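Local coordinates for protein 3-polyprenyl-4-hydroxybenzoate decarboxylase and related decarboxylases (Pelotomaculum thermopropionicum, PDB 6H6X) that is a UbiD-class decarboxylase (HmfF) that binds prenylated FMN and interconverts 2,5-furandicarboxylic acid with 2-furoic acid and carbon dioxide, at residues 133-138 and 187-192; 148-153 and 198-203; 249-254 and 269-274. The protein carries 8 engineered substitutions. One frame throughout, in Å; residues are numbered along the deposited sequence.

Contact 1. Residues 133-138 and 187-192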
loop_
_atom_site.group_PDB
_atom_site.type_symbol
_atom_site.label_atom_id
_atom_site.label_comp_id
_atom_site.label_asym_id
_atom_site.label_seq_id
_atom_site.Cartn_x
_atom_site.Cartn_y
_atom_site.Cartn_z
ATOM N N ALA B 133 21.074 -19.197 1.400
ATOM C CA ALA B 133 21.152 -18.723 2.772
ATOM C C ALA B 133 22.446 -19.047 3.510
ATOM O O ALA B 133 22.470 -19.111 4.736
ATOM C CB ALA B 133 19.967 -19.230 3.555
ATOM N N ALA B 134 23.513 -19.215 2.775
ATOM C CA ALA B 134 24.784 -19.598 3.336
ATOM C C ALA B 134 25.582 -18.350 3.570
ATOM O O ALA B 134 25.753 -17.557 2.655
ATOM C CB ALA B 134 25.564 -20.496 2.392
ATOM N N ILE B 135 26.088 -18.188 4.795
ATOM C CA ILE B 135 27.118 -17.200 5.041
ATOM C C ILE B 135 28.466 -17.760 4.589
ATOM O O ILE B 135 28.784 -18.908 4.844
ATOM C CB ILE B 135 27.146 -16.694 6.488
ATOM C CG1 ILE B 135 27.554 -17.776 7.502
ATOM C CG2 ILE B 135 25.806 -16.098 6.846
ATOM C CD1 ILE B 135 27.741 -17.217 8.921
ATOM N N LEU B 136 29.230 -16.955 3.872
ATOM C CA LEU B 136 30.504 -17.350 3.303
ATOM C C LEU B 136 31.599 -16.651 4.118
ATOM O O LEU B 136 31.687 -15.434 4.094
ATOM C CB LEU B 136 30.601 -16.921 1.850
ATOM C CG LEU B 136 31.776 -17.510 1.058
ATOM C CD1 LEU B 136 31.424 -17.553 -0.422
ATOM C CD2 LEU B 136 33.069 -16.759 1.289
ATOM N N ILE B 137 32.398 -17.431 4.848
ATOM C CA ILE B 137 33.457 -16.923 5.698
ATOM C C ILE B 137 34.786 -17.158 4.963
ATOM O O ILE B 137 35.063 -18.256 4.513
ATOM C CB ILE B 137 33.430 -17.639 7.052
ATOM C CG1 ILE B 137 32.107 -17.406 7.722
ATOM C CG2 ILE B 137 34.545 -17.153 7.974
ATOM C CD1 ILE B 137 31.692 -18.537 8.633
ATOM N N ALA B 138 35.584 -16.113 4.840
ATOM C CA ALA B 138 36.922 -16.218 4.242
ATOM C C ALA B 138 37.929 -15.249 4.894
ATOM O O ALA B 138 37.547 -14.286 5.602
ATOM C CB ALA B 138 36.832 -15.972 2.759
ATOM N N ALA B 187 34.621 -21.125 3.976
ATOM C CA ALA B 187 33.579 -21.946 4.538
ATOM C C ALA B 187 32.177 -21.331 4.392
ATOM O O ALA B 187 32.005 -20.117 4.449
ATOM C CB ALA B 187 33.903 -22.214 6.001
ATOM N N LEU B 188 31.209 -22.204 4.205
ATOM C CA LEU B 188 29.831 -21.824 4.028
ATOM C C LEU B 188 29.047 -22.365 5.178
ATOM O O LEU B 188 29.087 -23.556 5.416
ATOM C CB LEU B 188 29.294 -22.453 2.757
ATOM C CG LEU B 188 30.021 -22.001 1.489
ATOM C CD1 LEU B 188 29.557 -22.888 0.363
ATOM C CD2 LEU B 188 29.688 -20.567 1.182
ATOM N N ALA B 189 28.335 -21.513 5.914
ATOM C CA ALA B 189 27.458 -22.008 6.994
ATOM C C ALA B 189 26.005 -21.688 6.760
ATOM O O ALA B 189 25.688 -20.572 6.441
ATOM C CB ALA B 189 27.906 -21.404 8.291
ATOM N N ILE B 190 25.144 -22.669 6.972
ATOM C CA ILE B 190 23.726 -22.621 6.667
ATOM C C ILE B 190 22.970 -22.976 7.915
ATOM O O ILE B 190 23.282 -23.943 8.584
ATOM C CB ILE B 190 23.376 -23.603 5.562
ATOM C CG1 ILE B 190 24.092 -23.261 4.257
ATOM C CG2 ILE B 190 21.866 -23.601 5.309
ATOM C CD1 ILE B 190 24.009 -24.376 3.214
ATOM N N GLY B 191 21.982 -22.173 8.280
ATOM C CA GLY B 191 21.171 -22.491 9.442
ATOM C C GLY B 191 21.790 -21.842 10.643
ATOM O O GLY B 191 22.292 -22.516 11.572
ATOM N N VAL B 192 21.745 -20.523 10.626
ATOM C CA VAL B 192 22.222 -19.729 11.746
ATOM C C VAL B 192 21.139 -18.807 12.244
ATOM O O VAL B 192 20.073 -18.623 11.655
ATOM C CB VAL B 192 23.479 -18.943 11.376
ATOM C CG1 VAL B 192 24.619 -19.866 11.013
ATOM C CG2 VAL B 192 23.236 -17.962 10.216
HETATM O O HOH W 1 21.378 -19.688 7.054
#

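Contact 2. Residues 148-153 and 198-203. With K (potassium ion), chain G; 4LU (1-deoxy-5-O-phosphono-1-(3,3,4,5-tetramethyl-9,11-dioxo-2,3,8,9,10,11-hexahydro-7H-quinolino[1,8-fg]pteridin-12-ium-7-y l)-D-ribitol), chain I.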
loop_
_atom_site.group_PDB
_atom_site.type_symbol
_atom_site.label_atom_id
_atom_site.label_comp_id
_atom_site.label_asym_id
_atom_site.label_seq_id
_atom_site.Cartn_x
_atom_site.Cartn_y
_atom_site.Cartn_z
ATOM N N VAL B 148 32.675 -11.900 6.157
ATOM C CA VAL B 148 31.505 -12.714 5.942
ATOM C C VAL B 148 30.580 -11.974 4.946
ATOM O O VAL B 148 30.361 -10.789 5.074
ATOM C CB VAL B 148 30.766 -12.927 7.258
ATOM C CG1 VAL B 148 29.599 -13.887 7.097
ATOM C CG2 VAL B 148 31.755 -13.350 8.353
ATOM N N SER B 149 30.049 -12.702 3.978
ATOM C CA SER B 149 29.031 -12.204 3.050
ATOM C C SER B 149 28.140 -13.366 2.579
ATOM O O SER B 149 28.463 -14.542 2.795
ATOM C CB SER B 149 29.720 -11.536 1.826
ATOM O OG SER B 149 30.843 -12.294 1.384
ATOM N N ILE B 150 27.029 -13.029 1.922
ATOM C CA ILE B 150 26.128 -14.050 1.405
ATOM C C ILE B 150 26.140 -13.969 -0.114
ATOM O O ILE B 150 25.891 -12.905 -0.686
ATOM C CB ILE B 150 24.687 -13.854 1.933
ATOM C CG1 ILE B 150 24.657 -14.093 3.432
ATOM C CG2 ILE B 150 23.704 -14.808 1.217
ATOM C CD1 ILE B 150 23.266 -13.950 4.042
ATOM N N HIS B 151 26.376 -15.107 -0.745
ATOM C CA HIS B 151 26.444 -15.250 -2.226
ATOM C C HIS B 151 25.542 -16.391 -2.639
ATOM O O HIS B 151 25.452 -17.422 -1.940
ATOM C CB HIS B 151 27.894 -15.522 -2.680
ATOM C CG HIS B 151 28.840 -14.471 -2.211
ATOM N ND1 HIS B 151 29.180 -13.382 -2.979
ATOM C CD2 HIS B 151 29.408 -14.265 -1.000
ATOM C CE1 HIS B 151 29.951 -12.568 -2.272
ATOM N NE2 HIS B 151 30.093 -13.076 -1.063
ATOM N N ARG B 152 24.821 -16.203 -3.746
ATOM C CA ARG B 152 24.122 -17.320 -4.348
ATOM C C ARG B 152 25.147 -18.334 -4.870
ATOM O O ARG B 152 26.196 -17.959 -5.385
ATOM C CB ARG B 152 23.172 -16.856 -5.434
ATOM C CG ARG B 152 23.831 -16.445 -6.729
ATOM C CD ARG B 152 22.814 -15.836 -7.675
ATOM N NE ARG B 152 23.379 -15.691 -9.014
ATOM C CZ ARG B 152 23.138 -14.705 -9.882
ATOM N NH1 ARG B 152 22.325 -13.673 -9.601
ATOM N NH2 ARG B 152 23.747 -14.744 -11.058
ATOM N N LEU B 153 24.854 -19.608 -4.662
ATOM C CA LEU B 153 25.716 -20.680 -5.081
ATOM C C LEU B 153 24.886 -21.655 -5.930
ATOM O O LEU B 153 23.900 -22.226 -5.468
ATOM C CB LEU B 153 26.275 -21.382 -3.854
ATOM C CG LEU B 153 27.076 -20.449 -2.969
ATOM C CD1 LEU B 153 27.009 -20.864 -1.536
ATOM C CD2 LEU B 153 28.500 -20.423 -3.446
ATOM N N LEU B 198 21.903 -11.092 9.613
ATOM C CA LEU B 198 21.845 -9.646 9.612
ATOM C C LEU B 198 23.240 -9.049 9.678
ATOM O O LEU B 198 23.601 -8.201 8.866
ATOM C CB LEU B 198 20.936 -9.190 10.723
ATOM C CG LEU B 198 20.665 -7.711 10.883
ATOM C CD1 LEU B 198 19.995 -7.147 9.666
ATOM C CD2 LEU B 198 19.709 -7.564 12.056
ATOM N N ALA B 199 24.089 -9.575 10.543
ATOM C CA ALA B 199 25.485 -9.115 10.612
ATOM C C ALA B 199 26.286 -9.320 9.347
ATOM O O ALA B 199 27.180 -8.518 9.060
ATOM C CB ALA B 199 26.216 -9.759 11.757
ATOM N N SER B 200 25.994 -10.369 8.581
ATOM C CA SER B 200 26.709 -10.623 7.343
ATOM C C SER B 200 26.441 -9.581 6.251
ATOM O O SER B 200 27.151 -9.570 5.237
ATOM C CB SER B 200 26.327 -12.001 6.785
ATOM O OG SER B 200 25.007 -11.953 6.217
ATOM N N GLN B 201 25.393 -8.787 6.416
ATOM C CA GLN B 201 25.026 -7.704 5.494
ATOM C C GLN B 201 25.561 -6.328 5.882
ATOM O O GLN B 201 25.271 -5.360 5.220
ATOM C CB GLN B 201 23.486 -7.664 5.380
ATOM C CG GLN B 201 22.931 -8.979 4.868
ATOM C CD GLN B 201 23.575 -9.342 3.529
ATOM O OE1 GLN B 201 24.419 -10.285 3.409
ATOM N NE2 GLN B 201 23.219 -8.566 2.515
ATOM N N ALA B 202 26.295 -6.208 6.975
ATOM C CA ALA B 202 26.989 -4.924 7.274
ATOM C C ALA B 202 27.970 -4.535 6.156
ATOM O O ALA B 202 28.784 -5.364 5.661
ATOM C CB ALA B 202 27.724 -4.973 8.600
ATOM N N THR B 203 27.849 -3.278 5.759
ATOM C CA THR B 203 28.710 -2.665 4.768
ATOM C C THR B 203 29.684 -1.839 5.591
ATOM O O THR B 203 29.286 -0.889 6.271
ATOM C CB THR B 203 27.900 -1.773 3.797
ATOM O OG1 THR B 203 26.760 -2.494 3.300
ATOM C CG2 THR B 203 28.779 -1.294 2.622
HETATM K K K G . 29.407 -8.146 4.612
HETATM C C9 4LU I . 22.675 -11.004 0.153
HETATM C C8 4LU I . 21.558 -11.747 0.641
HETATM C C7 4LU I . 20.936 -12.751 -0.108
HETATM C C10 4LU I . 25.016 -10.913 -2.788
HETATM C C6 4LU I . 21.317 -12.874 -1.573
HETATM N N3 4LU I . 26.656 -12.113 -4.701
HETATM C C2 4LU I . 27.104 -11.028 -3.991
HETATM C C13 4LU I . 19.445 -14.657 -2.432
HETATM C C5 4LU I . 20.773 -13.939 -2.567
HETATM C C1 4LU I . 22.235 -12.963 -4.289
HETATM O O2 4LU I . 28.273 -10.580 -4.204
HETATM N N1 4LU I . 26.302 -10.451 -3.047
HETATM C C4 4LU I . 25.411 -12.646 -4.522
HETATM O O4 4LU I . 25.045 -13.653 -5.181
HETATM C C4A 4LU I . 24.498 -12.019 -3.502
HETATM N N5 4LU I . 23.190 -12.533 -3.215
HETATM C C3 4LU I . 21.380 -13.937 -3.928
HETATM C C12 4LU I . 21.633 -15.156 -2.119
HETATM C C5A 4LU I . 22.566 -12.220 -1.977
HETATM C C7M 4LU I . 19.737 -13.511 0.455
HETATM C C8M 4LU I . 21.144 -11.416 2.050
HETATM C C9A 4LU I . 23.198 -11.155 -1.149
HETATM N N10 4LU I . 24.208 -10.330 -1.778
HETATM C "C1'" 4LU I . 24.754 -9.152 -1.106
HETATM C "C2'" 4LU I . 25.964 -9.363 -0.166
HETATM O "O2'" 4LU I . 25.832 -10.499 0.694
HETATM C "C3'" 4LU I . 26.077 -8.132 0.720
HETATM O "O3'" 4LU I . 26.033 -6.956 -0.092
HETATM C "C4'" 4LU I . 27.325 -8.173 1.607
HETATM O "O4'" 4LU I . 27.261 -7.289 2.767
HETATM C "C5'" 4LU I . 28.635 -7.857 0.906
HETATM O "O5'" 4LU I . 29.559 -7.981 2.008
HETATM P P 4LU I . 31.057 -7.350 1.990
HETATM O O2P 4LU I . 31.786 -7.892 3.233
HETATM O O3P 4LU I . 31.731 -7.907 0.702
HETATM O O1P 4LU I . 30.831 -5.839 2.054
#

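Contact 3. Residues 249-254 and 269-274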
loop_
_atom_site.group_PDB
_atom_site.type_symbol
_atom_site.label_atom_id
_atom_site.label_comp_id
_atom_site.label_asym_id
_atom_site.label_seq_id
_atom_site.Cartn_x
_atom_site.Cartn_y
_atom_site.Cartn_z
ATOM N N GLY B 249 41.588 -18.776 -11.469
ATOM C CA GLY B 249 41.473 -18.774 -12.927
ATOM C C GLY B 249 40.222 -19.405 -13.530
ATOM O O GLY B 249 39.731 -18.925 -14.559
ATOM N N VAL B 250 39.669 -20.441 -12.910
ATOM C CA VAL B 250 38.530 -21.122 -13.508
ATOM C C VAL B 250 37.315 -20.185 -13.570
ATOM O O VAL B 250 37.033 -19.406 -12.634
ATOM C CB VAL B 250 38.152 -22.412 -12.741
ATOM C CG1 VAL B 250 36.935 -23.079 -13.378
ATOM C CG2 VAL B 250 39.326 -23.367 -12.714
ATOM N N ARG B 251 36.622 -20.268 -14.702
ATOM C CA ARG B 251 35.370 -19.547 -14.957
ATOM C C ARG B 251 34.430 -20.507 -15.640
ATOM O O ARG B 251 34.787 -21.098 -16.656
ATOM C CB ARG B 251 35.597 -18.332 -15.849
ATOM C CG ARG B 251 36.474 -17.260 -15.225
ATOM C CD ARG B 251 35.754 -16.609 -14.043
ATOM N NE ARG B 251 36.527 -15.480 -13.511
ATOM C CZ ARG B 251 37.518 -15.577 -12.628
ATOM N NH1 ARG B 251 37.889 -16.757 -12.134
ATOM N NH2 ARG B 251 38.161 -14.477 -12.250
ATOM N N GLU B 252 33.250 -20.706 -15.050
ATOM C CA GLU B 252 32.181 -21.515 -15.644
ATOM C C GLU B 252 30.890 -20.755 -15.581
ATOM O O GLU B 252 30.738 -19.849 -14.757
ATOM C CB GLU B 252 32.043 -22.860 -14.937
ATOM C CG GLU B 252 33.266 -23.747 -15.191
ATOM C CD GLU B 252 33.280 -25.057 -14.419
ATOM O OE1 GLU B 252 32.313 -25.391 -13.686
ATOM O OE2 GLU B 252 34.305 -25.762 -14.536
ATOM N N VAL B 253 29.966 -21.133 -16.452
ATOM C CA VAL B 253 28.747 -20.374 -16.611
ATOM C C VAL B 253 27.853 -20.601 -15.386
ATOM O O VAL B 253 27.480 -21.730 -15.034
ATOM C CB VAL B 253 27.996 -20.712 -17.916
ATOM C CG1 VAL B 253 26.698 -19.913 -17.987
ATOM C CG2 VAL B 253 28.862 -20.421 -19.144
ATOM N N GLU B 254 27.532 -19.500 -14.728
ATOM C CA GLU B 254 26.621 -19.513 -13.569
ATOM C C GLU B 254 25.391 -18.707 -13.967
ATOM O O GLU B 254 25.491 -17.623 -14.576
ATOM C CB GLU B 254 27.324 -18.913 -12.340
ATOM C CG GLU B 254 26.509 -18.890 -11.053
ATOM C CD GLU B 254 25.504 -17.730 -10.951
ATOM O OE1 GLU B 254 24.418 -17.925 -10.358
ATOM O OE2 GLU B 254 25.773 -16.617 -11.461
ATOM N N PRO B 269 30.127 -16.290 -17.376
ATOM C CA PRO B 269 31.243 -17.061 -16.782
ATOM C C PRO B 269 31.739 -16.476 -15.441
ATOM O O PRO B 269 32.097 -15.290 -15.368
ATOM C CB PRO B 269 32.354 -16.974 -17.860
ATOM C CG PRO B 269 31.693 -16.481 -19.104
ATOM C CD PRO B 269 30.528 -15.654 -18.651
ATOM N N ARG B 270 31.784 -17.315 -14.403
ATOM C CA ARG B 270 32.012 -16.865 -13.019
ATOM C C ARG B 270 32.832 -17.862 -12.219
ATOM O O ARG B 270 33.022 -19.005 -12.658
ATOM C CB ARG B 270 30.651 -16.630 -12.337
ATOM C CG ARG B 270 30.032 -15.307 -12.772
ATOM C CD ARG B 270 28.675 -15.014 -12.198
ATOM N NE ARG B 270 28.136 -13.825 -12.846
ATOM C CZ ARG B 270 26.974 -13.749 -13.499
ATOM N NH1 ARG B 270 26.144 -14.791 -13.619
ATOM N NH2 ARG B 270 26.631 -12.586 -14.035
ATOM N N PRO B 271 33.303 -17.459 -11.021
ATOM C CA PRO B 271 34.148 -18.397 -10.285
ATOM C C PRO B 271 33.437 -19.642 -9.860
ATOM O O PRO B 271 32.211 -19.743 -9.938
ATOM C CB PRO B 271 34.614 -17.591 -9.088
ATOM C CG PRO B 271 34.696 -16.210 -9.638
ATOM C CD PRO B 271 33.489 -16.084 -10.534
ATOM N N VAL B 272 34.234 -20.591 -9.403
ATOM C CA VAL B 272 33.769 -21.924 -9.057
ATOM C C VAL B 272 34.361 -22.322 -7.694
ATOM O O VAL B 272 35.499 -22.067 -7.428
ATOM C CB VAL B 272 34.209 -22.939 -10.135
ATOM C CG1 VAL B 272 33.816 -24.353 -9.757
ATOM C CG2 VAL B 272 33.573 -22.577 -11.471
ATOM N N VAL B 273 33.556 -22.949 -6.857
ATOM C CA VAL B 273 33.964 -23.465 -5.594
ATOM C C VAL B 273 33.992 -24.966 -5.738
ATOM O O VAL B 273 32.992 -25.548 -6.145
ATOM C CB VAL B 273 32.924 -23.131 -4.475
ATOM C CG1 VAL B 273 33.268 -23.837 -3.163
ATOM C CG2 VAL B 273 32.841 -21.629 -4.250
ATOM N N GLU B 274 35.125 -25.578 -5.396
ATOM C CA GLU B 274 35.227 -27.028 -5.193
ATOM C C GLU B 274 35.035 -27.300 -3.710
ATOM O O GLU B 274 35.718 -26.704 -2.871
ATOM C CB GLU B 274 36.608 -27.539 -5.641
ATOM C CG GLU B 274 36.926 -28.998 -5.284
ATOM C CD GLU B 274 38.219 -29.531 -5.946
ATOM O OE1 GLU B 274 39.123 -30.021 -5.221
ATOM O OE2 GLU B 274 38.347 -29.470 -7.194
#

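Contact 1. Residues 133-138 and 187-192
Ile135 and Ile137 face Ala189 and Ala187 as hydrogen-bonded pairs of two antiparallel strands, 134-138 and 187-190, whose directions differ by 153°. Each pair is joined both ways. Ile135 N gives to Ala189 O and Ala189 N gives to Ile135 O, both at 2.9 Å. Ile137 N meets Ala187 O at 2.7 Å and is nearly straight, while Ala187 N returns a bond to Ile137 O at 3.0 Å. Beyond the last rung a water continues the link. It donates to Ala133 O and accepts from Gly191 N.

The side chains alternate between two faces. On one, Ile135 lays CG1 beside the CB of Ala189, 3.7 Å away. Its CG1 sits between its own N and carbonyl carbon (chi1 67°), which carries that branch across to the neighbouring strand. Strand 233-235 and helix 194-199 add side chains to this face. On the other face the non-hydrogen-bonded pair Leu136 and Leu188 cross obliquely. One methyl does the touching: Leu188 CD2 is 3.7 Å from Leu136 CG, and it also lies against CB and CD1 of that leucine. Further along, Ala134 CB packs on Ile190 CG1 at 3.6 Å. Leu136 and Leu188 also reach His151 and Leu153 of strand 146-157.

This buried packing lies in the Rift-related domain, where strand 130-139 is next to strand 146-157, which carries cofactor-binding residues. The polar bonds across the contact belong to backbone and water, and the side chains that meet are aliphatic. The backbone bonds thus set the register, while the aliphatic groups pack on both faces.

Contact 2. Residues 148-153 and 198-203
The prenylated-FMN and potassium site of this UbiD-family enzyme joins Val148 and Ile150, on strand 146-157, to Ser200 in a type I beta turn from Ala199 to Ala202. No hydrogen bond links the two segments directly; the metal does. Potassium is bound by Val148 O at 2.9 Å from the strand. From the turn it takes Ser200 O at 2.7 Å and Ala202 O at 3.0 Å. The cofactor supplies O4', O5' and the phosphate oxygen O2P, and Glu210 adds OE2. Neutral carbonyls, sugar oxygens and negative groups thus share one cation, which probably offsets part of the phosphate charge.

A few side-chain atoms also meet between strand and turn. Val148 holds CG1 anti to its N (chi1 -175°), and this methyl lies 3.8 Å from Ser200 CB. Ile150 reaches further, with CD1 3.4 Å from Ser200 OG. The contact is packing; the hydroxyl's hydrogen bond goes to Leu197 O. The other branch of Ile150, CG2, meets the cofactor ring at C7 and C8.

The strand backbone also hydrogen-bonds the cofactor. Ile150 N donates to ribityl O2' at 3.1 Å. Two residues on, Arg152 N donates to the ring oxygen O4 at 2.9 Å in a nearly straight bond (166°). Between them His151 hydrogen-bonds through ND1 to Leu164 O. Its other ring nitrogen, NE2, is hydrogen-bonded to Ser149 OG, 2.7 Å away at the ring edge and in its plane.

Contact 3. Residues 249-254 and 269-274
Glu252 and Arg270 are tied by a pair of backbone hydrogen bonds. Glu252 N donates to Arg270 O at 2.9 Å. Arg270 N donates back to Glu252 O at 2.8 Å, but from well above the carbonyl plane. Two CA-H...O contacts flank them, from Arg251 CA to Arg270 O and from Pro269 CA to Glu252 O.

The charged contact lies beyond this pair. Arg270 stretches out from CG to NE and brings NH1 to Glu254 OE2 at 2.9 Å, a salt bridge. The carboxylate and guanidinium planes are turned 52° apart, and OE2 stands out of the guanidinium plane. Glu254 runs CG anti to its N (chi1 -179°) and then bends, which turns the carboxylate to cross the arginine, with OE2 towards NH1. OE2 also pairs with Arg152, and OE1 is hydrogen-bonded to Tyr130. Two arginines thus share one carboxylate oxygen, which probably eases the closeness of their charges.

The backbone pairing belongs to the beta hairpin of strands 252-258 and 264-280, within the Rift-related domain. In this hairpin Val253 faces Pro269 as an antiparallel non-hydrogen-bonded pair.

Arg251 is held differently. Its bent chain sends NH1 back to its neighbour's carbonyl, Val250 O, at 2.8 Å, and NH2 reaches Glu178. Pro271 CG sits over one face of the guanidinium, towards its rim.

Apolar contact gathers on Val272. Its CG2 lies 3.9 Å from Val250 CG1. The same methyl runs along the extended chain of Glu252, 3.8 Å from CB, while OE2 of that glutamate pairs with Arg160.

Overall arrangement
All three contacts lie in the Rift-related domain and reach one antiparallel sheet. Contacts 1 and 2 have centres 9 Å apart and alternate along the chain: strands 130-139 and 146-157 come first, then strand 184-190 and helix 194-199. Strands 130-139 and 146-157 are neighbours, so the pairing of contact 1 lies in the sheet directly beside the cofactor strand of contact 2. Contact 3 follows both in sequence, about 20 Å from contact 2 between centres. It meets contact 2 through the salt bridge of Arg152. A cofactor-binding residue is thereby tied to the outlying hairpin. Contacts 1 and 3 do not touch.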